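Local coordinates for protein putative dioxygenase (1H-3-hydroxy-4-oxoquinaldine 2,4-dioxygenase) (Mycobacteroides abscessus subsp. abscessus, PDB 6RA3) that cleaves the quinolone ring of the Pseudomonas quinolone signal with dioxygen, releasing N-octanoylanthranilate and carbon monoxide, on an alpha/beta-hydrolase fold, at residues D88-I93 against A111-A116; E73-T78 against L103-R108; F14-H19 against R50-C55. All coordinates share one frame; numbering follows the deposited sequence.

Contact 1 (D88-I93 against A111-A116)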
loop_
_atom_site.group_PDB
_atom_site.type_symbol
_atom_site.label_atom_id
_atom_site.label_comp_id
_atom_site.label_asym_id
_atom_site.label_seq_id
_atom_site.Cartn_x
_atom_site.Cartn_y
_atom_site.Cartn_z
ATOM N N ASP A 88 18.698 -13.054 -13.321
ATOM C CA ASP A 88 19.360 -13.592 -14.503
ATOM C C ASP A 88 18.320 -14.283 -15.382
ATOM O O ASP A 88 17.551 -13.614 -16.086
ATOM C CB ASP A 88 20.503 -14.538 -14.119
ATOM C CG ASP A 88 21.388 -14.897 -15.325
ATOM O OD1 ASP A 88 21.123 -14.391 -16.455
ATOM O OD2 ASP A 88 22.360 -15.670 -15.145
ATOM N N SER A 89 18.258 -15.609 -15.346
ATOM C CA SER A 89 17.350 -16.310 -16.235
ATOM C C SER A 89 15.937 -16.252 -15.676
ATOM O O SER A 89 15.720 -16.327 -14.462
ATOM C CB SER A 89 17.791 -17.761 -16.448
ATOM O OG SER A 89 17.817 -18.495 -15.234
ATOM N N PHE A 90 14.963 -16.105 -16.570
ATOM C CA PHE A 90 13.604 -15.913 -16.117
ATOM C C PHE A 90 12.627 -16.378 -17.172
ATOM O O PHE A 90 12.940 -16.472 -18.361
ATOM C CB PHE A 90 13.343 -14.444 -15.725
ATOM C CG PHE A 90 13.510 -13.431 -16.850
ATOM C CD1 PHE A 90 14.732 -12.821 -17.086
ATOM C CD2 PHE A 90 12.424 -13.043 -17.606
ATOM C CE1 PHE A 90 14.873 -11.844 -18.095
ATOM C CE2 PHE A 90 12.549 -12.068 -18.603
ATOM C CZ PHE A 90 13.763 -11.475 -18.842
ATOM N N VAL A 91 11.426 -16.644 -16.695
ATOM C CA VAL A 91 10.345 -17.201 -17.487
ATOM C C VAL A 91 9.166 -16.244 -17.398
ATOM O O VAL A 91 8.410 -16.265 -16.427
ATOM C CB VAL A 91 9.956 -18.603 -16.987
ATOM C CG1 VAL A 91 8.651 -19.041 -17.597
ATOM C CG2 VAL A 91 11.063 -19.588 -17.295
ATOM N N PRO A 92 8.957 -15.400 -18.418
ATOM C CA PRO A 92 7.747 -14.574 -18.451
ATOM C C PRO A 92 6.471 -15.400 -18.457
ATOM O O PRO A 92 6.369 -16.411 -19.146
ATOM C CB PRO A 92 7.894 -13.784 -19.750
ATOM C CG PRO A 92 9.339 -13.755 -20.034
ATOM C CD PRO A 92 9.931 -15.004 -19.460
ATOM N N ILE A 93 5.506 -14.961 -17.655
ATOM C CA ILE A 93 4.121 -15.400 -17.706
ATOM C C ILE A 93 3.301 -14.157 -18.053
ATOM O O ILE A 93 3.337 -13.173 -17.305
ATOM C CB ILE A 93 3.649 -16.007 -16.375
ATOM C CG1 ILE A 93 4.606 -17.115 -15.888
ATOM C CG2 ILE A 93 2.189 -16.520 -16.488
ATOM C CD1 ILE A 93 4.103 -17.841 -14.598
ATOM N N ALA A 111 17.568 -17.140 -25.667
ATOM C CA ALA A 111 16.960 -18.312 -25.050
ATOM C C ALA A 111 17.715 -18.813 -23.826
ATOM O O ALA A 111 17.168 -19.639 -23.087
ATOM C CB ALA A 111 16.851 -19.445 -26.077
ATOM N N GLN A 112 18.949 -18.344 -23.596
ATOM C CA GLN A 112 19.666 -18.683 -22.365
ATOM C C GLN A 112 19.190 -17.813 -21.203
ATOM O O GLN A 112 18.926 -18.324 -20.107
ATOM C CB GLN A 112 21.180 -18.532 -22.567
ATOM C CG GLN A 112 21.825 -19.529 -23.581
ATOM C CD GLN A 112 21.655 -19.127 -25.065
ATOM O OE1 GLN A 112 21.852 -17.964 -25.441
ATOM N NE2 GLN A 112 21.290 -20.100 -25.908
ATOM N N ARG A 113 19.038 -16.503 -21.444
ATOM C CA ARG A 113 18.487 -15.608 -20.429
ATOM C C ARG A 113 16.988 -15.825 -20.255
ATOM O O ARG A 113 16.483 -15.794 -19.130
ATOM C CB ARG A 113 18.786 -14.153 -20.793
ATOM C CG ARG A 113 18.107 -13.089 -19.892
ATOM C CD ARG A 113 18.960 -12.779 -18.667
ATOM N NE ARG A 113 18.378 -11.752 -17.797
ATOM C CZ ARG A 113 18.633 -10.444 -17.870
ATOM N NH1 ARG A 113 19.460 -9.945 -18.788
ATOM N NH2 ARG A 113 18.055 -9.627 -17.006
ATOM N N VAL A 114 16.262 -16.060 -21.344
ATOM C CA VAL A 114 14.826 -16.329 -21.278
ATOM C C VAL A 114 14.558 -17.676 -21.938
ATOM O O VAL A 114 14.289 -17.738 -23.154
ATOM C CB VAL A 114 14.006 -15.205 -21.936
ATOM C CG1 VAL A 114 12.525 -15.592 -22.089
ATOM C CG2 VAL A 114 14.131 -13.943 -21.098
ATOM N N PRO A 115 14.617 -18.774 -21.172
ATOM C CA PRO A 115 14.461 -20.115 -21.754
ATOM C C PRO A 115 13.028 -20.519 -22.001
ATOM O O PRO A 115 12.795 -21.537 -22.657
ATOM C CB PRO A 115 15.076 -21.017 -20.682
ATOM C CG PRO A 115 14.686 -20.313 -19.417
ATOM C CD PRO A 115 14.878 -18.848 -19.722
ATOM N N ALA A 116 12.055 -19.780 -21.497
ATOM C CA ALA A 116 10.677 -20.167 -21.737
ATOM C C ALA A 116 9.768 -18.967 -21.510
ATOM O O ALA A 116 10.140 -17.992 -20.847
ATOM C CB ALA A 116 10.267 -21.340 -20.848
#
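Arg113 NE donates a hydrogen bond to Asp88 O, just ahead of strand 90-95, at 2.7 Å; the oxygen lies in the guanidinium plane, but the nitrogen stands above the carbonyl plane and the bond is bent (134°). A bend at chi2 (87°) brings NE to this oxygen and to the edge of the Phe90 ring, while Arg113 NH2 forms a salt bridge with Asp83. The second bond, Phe90 N to Arg113 O at 3.0 Å, runs nearly along the C=O axis. Ser89 CA adds a C-H...O contact to the same oxygen. The carbonyls of Phe90 and Ala116 are buried without a conventional hydrogen-bond partner; Val114 CA meets Phe90 O and Val91 CA meets Ala116 O, each at 3.5 Å.

Among the apolar contacts, Val114 CG2 makes a CH-pi contact over one face of the Phe90 ring, 3.6 Å from its centroid. Pro92 CD rests on Val114 CG1 at 3.7 Å, and Val91 CG2 meets Ala116 CB at 4.0 Å. Leu109 and Leu82 also pack on Phe90 from helices 99-109 and 71-84. This is the return leg of a right-handed beta-alpha-beta crossover of the alpha/beta-hydrolase sheet, at the N-terminal ends of parallel strands 90-95 and 116-120.

Contact 2 (E73-T78 against L103-R108)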
loop_
_atom_site.group_PDB
_atom_site.type_symbol
_atom_site.label_atom_id
_atom_site.label_comp_id
_atom_site.label_asym_id
_atom_site.label_seq_id
_atom_site.Cartn_x
_atom_site.Cartn_y
_atom_site.Cartn_z
ATOM N N GLU A 73 8.322 -0.254 -25.290
ATOM C CA GLU A 73 8.529 0.304 -23.954
ATOM C C GLU A 73 8.196 -0.724 -22.868
ATOM O O GLU A 73 8.887 -0.806 -21.853
ATOM C CB GLU A 73 7.677 1.569 -23.774
ATOM C CG GLU A 73 8.206 2.796 -24.480
ATOM C CD GLU A 73 8.136 2.687 -26.006
ATOM O OE1 GLU A 73 7.134 2.133 -26.518
ATOM O OE2 GLU A 73 9.094 3.135 -26.684
ATOM N N MET A 74 7.135 -1.496 -23.052
ATOM C CA MET A 74 6.778 -2.501 -22.057
ATOM C C MET A 74 7.922 -3.496 -21.857
ATOM O O MET A 74 8.250 -3.864 -20.723
ATOM C CB MET A 74 5.486 -3.193 -22.486
ATOM C CG MET A 74 4.241 -2.310 -22.330
ATOM S SD MET A 74 2.911 -2.747 -23.466
ATOM C CE MET A 74 1.841 -3.704 -22.424
ATOM N N ALA A 75 8.594 -3.864 -22.945
ATOM C CA ALA A 75 9.732 -4.770 -22.918
ATOM C C ALA A 75 11.005 -4.100 -22.420
ATOM O O ALA A 75 11.783 -4.711 -21.674
ATOM C CB ALA A 75 9.965 -5.328 -24.321
ATOM N N ALA A 76 11.251 -2.859 -22.829
ATOM C CA ALA A 76 12.433 -2.168 -22.354
ATOM C C ALA A 76 12.339 -1.930 -20.853
ATOM O O ALA A 76 13.356 -1.976 -20.162
ATOM C CB ALA A 76 12.620 -0.838 -23.092
ATOM N N ASP A 77 11.123 -1.653 -20.344
ATOM C CA ASP A 77 10.931 -1.372 -18.915
ATOM C C ASP A 77 11.094 -2.642 -18.082
ATOM O O ASP A 77 11.723 -2.624 -17.016
ATOM C CB ASP A 77 9.531 -0.815 -18.611
ATOM C CG ASP A 77 9.241 0.546 -19.235
ATOM O OD1 ASP A 77 8.036 0.891 -19.255
ATOM O OD2 ASP A 77 10.170 1.249 -19.670
ATOM N N THR A 78 10.451 -3.733 -18.519
ATOM C CA THR A 78 10.489 -4.983 -17.780
ATOM C C THR A 78 11.903 -5.518 -17.727
ATOM O O THR A 78 12.367 -5.959 -16.670
ATOM C CB THR A 78 9.546 -5.994 -18.428
ATOM O OG1 THR A 78 8.200 -5.515 -18.356
ATOM C CG2 THR A 78 9.632 -7.383 -17.737
ATOM N N LEU A 103 7.028 -11.753 -25.826
ATOM C CA LEU A 103 7.777 -12.270 -26.974
ATOM C C LEU A 103 8.859 -11.292 -27.417
ATOM O O LEU A 103 9.958 -11.701 -27.809
ATOM C CB LEU A 103 6.804 -12.589 -28.106
ATOM C CG LEU A 103 5.778 -13.640 -27.670
ATOM C CD1 LEU A 103 4.618 -13.761 -28.626
ATOM C CD2 LEU A 103 6.482 -14.989 -27.533
ATOM N N GLU A 104 8.582 -9.993 -27.329
ATOM C CA GLU A 104 9.624 -9.020 -27.607
ATOM C C GLU A 104 10.765 -9.185 -26.627
ATOM O O GLU A 104 11.936 -9.142 -27.020
ATOM C CB GLU A 104 9.048 -7.589 -27.558
ATOM C CG GLU A 104 10.070 -6.485 -27.824
ATOM C CD GLU A 104 10.730 -6.587 -29.204
ATOM O OE1 GLU A 104 10.095 -7.153 -30.115
ATOM O OE2 GLU A 104 11.877 -6.102 -29.373
ATOM N N ILE A 105 10.445 -9.385 -25.339
ATOM C CA ILE A 105 11.499 -9.592 -24.339
ATOM C C ILE A 105 12.284 -10.862 -24.660
ATOM O O ILE A 105 13.522 -10.891 -24.568
ATOM C CB ILE A 105 10.908 -9.649 -22.915
ATOM C CG1 ILE A 105 10.277 -8.299 -22.513
ATOM C CG2 ILE A 105 11.989 -10.077 -21.900
ATOM C CD1 ILE A 105 9.262 -8.391 -21.336
ATOM N N ALA A 106 11.582 -11.942 -25.012
ATOM C CA ALA A 106 12.291 -13.178 -25.355
ATOM C C ALA A 106 13.233 -12.957 -26.527
ATOM O O ALA A 106 14.358 -13.469 -26.532
ATOM C CB ALA A 106 11.308 -14.290 -25.679
ATOM N N ASP A 107 12.805 -12.166 -27.516
ATOM C CA ASP A 107 13.626 -11.950 -28.703
ATOM C C ASP A 107 14.848 -11.106 -28.382
ATOM O O ASP A 107 15.924 -11.309 -28.961
ATOM C CB ASP A 107 12.795 -11.278 -29.792
ATOM C CG ASP A 107 13.509 -11.238 -31.130
ATOM O OD1 ASP A 107 14.429 -12.060 -31.343
ATOM O OD2 ASP A 107 13.151 -10.368 -31.960
ATOM N N ARG A 108 14.710 -10.148 -27.464
ATOM C CA ARG A 108 15.828 -9.251 -27.206
ATOM C C ARG A 108 16.946 -9.927 -26.429
ATOM O O ARG A 108 18.118 -9.571 -26.602
ATOM C CB ARG A 108 15.334 -8.020 -26.455
ATOM C CG ARG A 108 14.411 -7.142 -27.276
ATOM C CD ARG A 108 14.049 -5.881 -26.531
ATOM N NE ARG A 108 13.185 -5.043 -27.359
ATOM C CZ ARG A 108 12.960 -3.758 -27.138
ATOM N NH1 ARG A 108 13.531 -3.168 -26.104
ATOM N NH2 ARG A 108 12.161 -3.076 -27.946
#
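The guanidinium of Arg108 has Ala75 CB over one face, the methyl standing 4.4 Å from Arg108 CZ, and Glu104 OE2 at its edge. Ala76 CB approaches obliquely, 3.9 Å from Arg108 NH1. The edge contact is a salt bridge within helix 99-109: Arg108 NE donates to Glu104 OE2 over 2.6 Å, almost straight at 175°, using the anti lone pair of that oxygen, and Arg108 NH2 adds a weak bond to the same atom. Glu104 OE1 has its own partner in Arg200, so the carboxylate is paired with two arginines, which probably favours its ionised form. The arginine chain is extended from CG to NE and reaches toward helix 71-84, its flat end held in rotation by Glu104 of its own helix.

The two helices follow strands of the central sheet in the alpha/beta-hydrolase fold, helix 71-84 after strand 51-54 and helix 99-109 after strand 90-95, and they lie side by side on one face of it. Their local axes approach to 9.0 Å and cross at -59°. Where they come close, Ala75 directs its methyl at helix 99-109 and presses on Ile105 CG1 at 3.5 Å, tighter than a usual carbon contact, and on the aliphatic CG of Glu104.

One turn on from Ala75, Thr78 CG2 meets CD1 of the same Ile105 at 3.8 Å, the two side chains crossing at about a right angle. With OG1 beside the backbone N (chi1 -63°) and donating to Met74 O at 2.9 Å, CG2 is the branch that faces Ile105. That carbonyl also accepts the helical bond from Thr78 N, the two donors arriving from opposite faces of its plane. Leu28 of strand 24-28 touches both Thr78 and Ile105.

Contact 3 (F14-H19 against R50-C55)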
loop_
_atom_site.group_PDB
_atom_site.type_symbol
_atom_site.label_atom_id
_atom_site.label_comp_id
_atom_site.label_asym_id
_atom_site.label_seq_id
_atom_site.Cartn_x
_atom_site.Cartn_y
_atom_site.Cartn_z
ATOM N N PHE A 14 6.134 -3.085 -8.842
ATOM C CA PHE A 14 6.432 -4.516 -8.844
ATOM C C PHE A 14 6.391 -5.048 -7.413
ATOM O O PHE A 14 6.297 -4.288 -6.439
ATOM C CB PHE A 14 7.785 -4.757 -9.495
ATOM C CG PHE A 14 8.956 -4.295 -8.675
ATOM C CD1 PHE A 14 9.364 -2.977 -8.717
ATOM C CD2 PHE A 14 9.649 -5.188 -7.854
ATOM C CE1 PHE A 14 10.425 -2.530 -7.943
ATOM C CE2 PHE A 14 10.715 -4.752 -7.083
ATOM C CZ PHE A 14 11.122 -3.423 -7.150
ATOM N N ASP A 15 6.417 -6.371 -7.298
ATOM C CA ASP A 15 6.848 -7.008 -6.059
ATOM C C ASP A 15 7.670 -8.248 -6.390
ATOM O O ASP A 15 7.645 -8.775 -7.506
ATOM C CB ASP A 15 5.670 -7.294 -5.119
ATOM C CG ASP A 15 4.775 -8.430 -5.570
ATOM O OD1 ASP A 15 3.883 -8.784 -4.765
ATOM O OD2 ASP A 15 4.953 -8.975 -6.686
ATOM N N ASP A 16 8.445 -8.665 -5.400
ATOM C CA ASP A 16 9.519 -9.641 -5.552
ATOM C C ASP A 16 9.428 -10.572 -4.350
ATOM O O ASP A 16 9.625 -10.123 -3.223
ATOM C CB ASP A 16 10.855 -8.904 -5.617
ATOM C CG ASP A 16 12.047 -9.814 -5.502
ATOM O OD1 ASP A 16 11.856 -11.037 -5.691
ATOM O OD2 ASP A 16 13.170 -9.290 -5.225
ATOM N N GLN A 17 9.105 -11.849 -4.583
ATOM C CA GLN A 17 8.819 -12.821 -3.531
ATOM C C GLN A 17 9.481 -14.153 -3.880
ATOM O O GLN A 17 9.440 -14.576 -5.041
ATOM C CB GLN A 17 7.303 -13.029 -3.354
ATOM C CG GLN A 17 6.533 -11.773 -2.966
ATOM C CD GLN A 17 5.155 -12.063 -2.442
ATOM O OE1 GLN A 17 4.956 -12.933 -1.585
ATOM N NE2 GLN A 17 4.185 -11.331 -2.939
ATOM N N GLY A 18 10.092 -14.801 -2.891
ATOM C CA GLY A 18 10.695 -16.128 -3.003
ATOM C C GLY A 18 12.199 -16.084 -3.211
ATOM O O GLY A 18 12.758 -15.103 -3.718
ATOM N N HIS A 19 12.896 -17.172 -2.791
ATOM C CA HIS A 19 14.336 -17.247 -3.002
ATOM C C HIS A 19 14.829 -18.591 -3.535
ATOM O O HIS A 19 16.044 -18.816 -3.567
ATOM C CB HIS A 19 15.078 -16.899 -1.700
ATOM C CG HIS A 19 15.171 -15.426 -1.436
ATOM N ND1 HIS A 19 14.253 -14.741 -0.668
ATOM C CD2 HIS A 19 16.074 -14.505 -1.848
ATOM C CE1 HIS A 19 14.593 -13.465 -0.607
ATOM N NE2 HIS A 19 15.692 -13.295 -1.321
ATOM N N ARG A 50 11.633 -17.786 -7.135
ATOM C CA ARG A 50 11.533 -16.343 -7.016
ATOM C C ARG A 50 10.565 -15.873 -8.075
ATOM O O ARG A 50 10.716 -16.213 -9.253
ATOM C CB ARG A 50 12.887 -15.668 -7.207
ATOM C CG ARG A 50 12.890 -14.120 -7.060
ATOM C CD ARG A 50 14.250 -13.525 -7.409
ATOM N NE ARG A 50 14.305 -12.098 -7.164
ATOM C CZ ARG A 50 15.366 -11.338 -7.387
ATOM N NH1 ARG A 50 16.464 -11.852 -7.881
ATOM N NH2 ARG A 50 15.320 -10.045 -7.104
ATOM N N THR A 51 9.540 -15.148 -7.638
ATOM C CA THR A 51 8.512 -14.594 -8.507
ATOM C C THR A 51 8.522 -13.072 -8.402
ATOM O O THR A 51 8.448 -12.521 -7.298
ATOM C CB THR A 51 7.167 -15.167 -8.111
ATOM O OG1 THR A 51 7.194 -16.580 -8.346
ATOM C CG2 THR A 51 6.018 -14.511 -8.904
ATOM N N VAL A 52 8.648 -12.404 -9.550
ATOM C CA VAL A 52 8.630 -10.944 -9.668
ATOM C C VAL A 52 7.384 -10.599 -10.472
ATOM O O VAL A 52 7.285 -10.964 -11.653
ATOM C CB VAL A 52 9.896 -10.399 -10.355
ATOM C CG1 VAL A 52 9.764 -8.890 -10.655
ATOM C CG2 VAL A 52 11.131 -10.667 -9.552
ATOM N N ARG A 53 6.419 -9.945 -9.838
ATOM C CA ARG A 53 5.221 -9.488 -10.536
ATOM C C ARG A 53 5.442 -8.049 -10.988
ATOM O O ARG A 53 5.865 -7.206 -10.192
ATOM C CB ARG A 53 3.982 -9.593 -9.655
ATOM C CG ARG A 53 3.665 -10.979 -9.167
ATOM C CD ARG A 53 2.299 -11.025 -8.535
ATOM N NE ARG A 53 2.319 -10.287 -7.275
ATOM C CZ ARG A 53 1.245 -9.956 -6.571
ATOM N NH1 ARG A 53 0.028 -10.281 -6.989
ATOM N NH2 ARG A 53 1.400 -9.302 -5.431
ATOM N N VAL A 54 5.196 -7.775 -12.272
ATOM C CA VAL A 54 5.588 -6.512 -12.885
ATOM C C VAL A 54 4.353 -5.794 -13.405
ATOM O O VAL A 54 3.486 -6.395 -14.042
ATOM C CB VAL A 54 6.598 -6.717 -14.026
ATOM C CG1 VAL A 54 6.876 -5.398 -14.723
ATOM C CG2 VAL A 54 7.877 -7.307 -13.510
ATOM N N CYS A 55 4.293 -4.496 -13.138
ATOM C CA CYS A 55 3.257 -3.617 -13.657
ATOM C C CYS A 55 3.815 -2.864 -14.857
ATOM O O CYS A 55 4.998 -2.540 -14.893
ATOM C CB CYS A 55 2.806 -2.609 -12.591
ATOM S SG CYS A 55 1.870 -3.252 -11.202
HETATM O O HOH W 1 5.667 -11.417 -6.060
#
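Asp15 OD1 is held by Arg53 NH2 at 2.6 Å and by Gln17 NE2 at 3.1 Å, which arrive from opposite faces of the carboxylate plane. Arg53 NE binds Asp15 OD2 at 3.0 Å on the syn side, completing a side-on, two-nitrogen grip. Asp15 is set for this by chi1 of 72°, which leans the carboxylate over toward strand 51-54. A water bridges Asp15 OD2, weakly, and Thr51 O. Beyond the contact, Arg53 NH1 pairs with Asp39 and Gln17 OE1 accepts from Arg46.

The backbones form an antiparallel ladder where strand 10-17 pairs with strand 51-54, on this side the outermost parallel strand of the alpha/beta-hydrolase sheet. Asp15 with Arg53 and Gln17 with Thr51 are its hydrogen-bonded pairs; Thr51 N to Gln17 O, at 2.7 Å, is nearly straight.

On the face that carries Phe14, Asp16 and Val52, Arg50 grips the Asp16 carboxylate side-on. Its NE meets OD1 of Asp16 and its NH2 meets OD2, both at 3.0 Å and both from above the carboxylate plane. Arg50 NH2 also donates to Leu85 O. Asp16 OD2 also accepts from Gly174 N of the second subunit, and His19, which touches the bound product, hydrogen-bonds to Arg169 O of that subunit.

From the N terminus, contact 3 comes first: strand 51-54 returns to pair with strand 10-17, closing a loop that holds strand 24-28 and helix 42-48. The chain then enters helix 71-84, which opens contact 2, and strand 90-95, which opens contact 1. Contact 2 closes at helix 99-109 and contact 1 just after it, at 111-116, so these two cross along the chain, while contact 3 precedes both. Phe90 of contact 1 packs on Ile105 of contact 2, and Val54 of contact 3 touches Thr78 of contact 2. Contact 2 thus ties two helices on one face of the sheet, whose strands contacts 1 and 3 reach.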